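Local structure of ribulose-1,5-bisphosphate carboxylase/oxygenase large subunit (Rhodopseudomonas palustris, 3QFW) at residues 198-203 and 248-253. The protein is a Rubisco-like protein that probably binds magnesium, and whose natural reaction probably differs from ribulose-bisphosphate carboxylation. Sequence-based numbering, arbitrary orientation.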
loop_
_atom_site.group_PDB
_atom_site.type_symbol
_atom_site.label_atom_id
_atom_site.label_comp_id
_atom_site.label_asym_id
_atom_site.label_seq_id
_atom_site.Cartn_x
_atom_site.Cartn_y
_atom_site.Cartn_z
ATOM N N ARG B 198 21.055 16.210 22.524
ATOM C CA ARG B 198 21.314 15.573 21.239
ATOM C C ARG B 198 19.985 15.063 20.649
ATOM O O ARG B 198 19.921 13.993 20.040
ATOM C CB ARG B 198 22.350 14.440 21.380
ATOM C CG ARG B 198 23.722 14.879 21.942
ATOM C CD ARG B 198 24.783 13.749 21.888
ATOM N NE ARG B 198 25.038 13.321 20.510
ATOM C CZ ARG B 198 26.228 12.999 20.005
ATOM N NH1 ARG B 198 27.325 13.032 20.755
ATOM N NH2 ARG B 198 26.317 12.643 18.723
ATOM N N THR B 199 18.927 15.849 20.855
ATOM C CA THR B 199 17.588 15.526 20.384
ATOM C C THR B 199 17.527 15.523 18.859
ATOM O O THR B 199 18.042 16.438 18.211
ATOM C CB THR B 199 16.552 16.550 20.889
ATOM O OG1 THR B 199 16.357 16.401 22.298
ATOM C CG2 THR B 199 15.208 16.347 20.171
ATOM N N LEU B 200 16.889 14.500 18.291
ATOM C CA LEU B 200 16.722 14.392 16.834
ATOM C C LEU B 200 15.338 14.841 16.364
ATOM O O LEU B 200 14.346 14.692 17.080
ATOM C CB LEU B 200 16.942 12.949 16.375
ATOM C CG LEU B 200 18.316 12.304 16.553
ATOM C CD1 LEU B 200 18.181 10.795 16.483
ATOM C CD2 LEU B 200 19.290 12.799 15.496
ATOM N N TYR B 201 15.276 15.378 15.149
ATOM C CA TYR B 201 13.994 15.701 14.513
ATOM C C TYR B 201 13.759 14.882 13.242
ATOM O O TYR B 201 14.614 14.829 12.355
ATOM C CB TYR B 201 13.906 17.197 14.219
ATOM C CG TYR B 201 12.699 17.616 13.407
ATOM C CD1 TYR B 201 11.414 17.216 13.763
ATOM C CD2 TYR B 201 12.843 18.440 12.295
ATOM C CE1 TYR B 201 10.302 17.611 13.003
ATOM C CE2 TYR B 201 11.746 18.840 11.554
ATOM C CZ TYR B 201 10.482 18.430 11.911
ATOM O OH TYR B 201 9.391 18.844 11.156
ATOM N N ALA B 202 12.591 14.251 13.162
ATOM C CA ALA B 202 12.233 13.420 12.016
ATOM C C ALA B 202 11.002 13.980 11.280
ATOM O O ALA B 202 9.869 13.679 11.637
ATOM C CB ALA B 202 11.976 11.989 12.470
ATOM N N PRO B 203 11.226 14.842 10.283
ATOM C CA PRO B 203 10.114 15.362 9.473
ATOM C C PRO B 203 9.545 14.301 8.526
ATOM O O PRO B 203 10.269 13.403 8.086
ATOM C CB PRO B 203 10.763 16.494 8.671
ATOM C CG PRO B 203 12.215 16.150 8.652
ATOM C CD PRO B 203 12.498 15.509 9.969
ATOM N N GLY B 248 23.071 8.502 6.583
ATOM C CA GLY B 248 23.350 8.577 8.008
ATOM C C GLY B 248 22.236 9.181 8.840
ATOM O O GLY B 248 22.367 9.346 10.066
ATOM N N LEU B 249 21.142 9.538 8.173
ATOM C CA LEU B 249 19.951 10.011 8.860
ATOM C C LEU B 249 19.305 8.839 9.580
ATOM O O LEU B 249 19.362 7.712 9.098
ATOM C CB LEU B 249 18.947 10.570 7.846
ATOM C CG LEU B 249 19.324 11.829 7.067
ATOM C CD1 LEU B 249 18.180 12.246 6.150
ATOM C CD2 LEU B 249 19.675 12.947 8.024
ATOM N N VAL B 250 18.682 9.090 10.722
ATOM C CA VAL B 250 17.881 8.043 11.339
ATOM C C VAL B 250 16.571 7.940 10.546
ATOM O O VAL B 250 15.840 8.928 10.403
ATOM C CB VAL B 250 17.604 8.320 12.823
ATOM C CG1 VAL B 250 16.736 7.223 13.414
ATOM C CG2 VAL B 250 18.930 8.436 13.611
ATOM N N VAL B 251 16.286 6.756 10.014
ATOM C CA VAL B 251 15.051 6.565 9.243
ATOM C C VAL B 251 13.979 5.937 10.116
ATOM O O VAL B 251 14.098 4.779 10.525
ATOM C CB VAL B 251 15.273 5.685 8.017
ATOM C CG1 VAL B 251 13.916 5.419 7.288
ATOM C CG2 VAL B 251 16.279 6.339 7.083
ATOM N N VAL B 252 12.938 6.705 10.405
ATOM C CA VAL B 252 11.867 6.248 11.281
ATOM C C VAL B 252 10.678 5.856 10.408
ATOM O O VAL B 252 10.166 6.679 9.648
ATOM C CB VAL B 252 11.411 7.358 12.244
ATOM C CG1 VAL B 252 10.360 6.825 13.208
ATOM C CG2 VAL B 252 12.607 7.960 13.011
ATOM N N ALA B 253 10.231 4.613 10.520
ATOM C CA ALA B 253 9.086 4.172 9.738
ATOM C C ALA B 253 7.783 4.360 10.516
ATOM O O ALA B 253 7.751 4.195 11.737
ATOM C CB ALA B 253 9.258 2.724 9.305
#
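A202, whose methyl meets V252, is held through its backbone by hydrogen bonds to I163 and D165, while L200, which meets V250, bonds to D161 and I163. These bonds tie strand 200-202 to its neighbour 162-165. Between strand 200-202 and strand 250-253 the contact is instead purely apolar, made by two pairs of side chains. L200 reaches across with one branch, its CD1 lying 3.8 Å from CG2 of V250, and the two side chains cross at roughly a right angle. Its CG stands anti to the carbonyl carbon (chi1 -64°) and CD1 continues the chain outward (chi2 161°), giving leucine the length to bridge from one strand to the other. Further along, A202 CB comes 4.1 Å from V252 CG2. The backbones approach more closely here, and with the CA atoms 7.2 Å apart, a single methyl is enough to meet the valine branch. In both valines CG1 is anti to the backbone N, leaving CG2 beside that N as the branch that touches; beta-branching also favours the extended backbone. A226 touches both A202 and V250, and V252 also packs on L162 and L228, joining the pairs to the strands around them. Y201 projects the other way, onto R180 and V184 of helix 177-195, with its OH hydrogen-bonded to D165 OD1. P203 CD sits 3.7 Å above one face of the tyrosine ring, toward its rim. V251 likewise points away from strand 200-202. Strand 226-229 runs between the two segments, so they are next-but-one neighbours, and their inward aliphatic residues meet inside the TIM barrel and form part of its core, in the (beta/alpha)8 fold of the Rubisco catalytic domain.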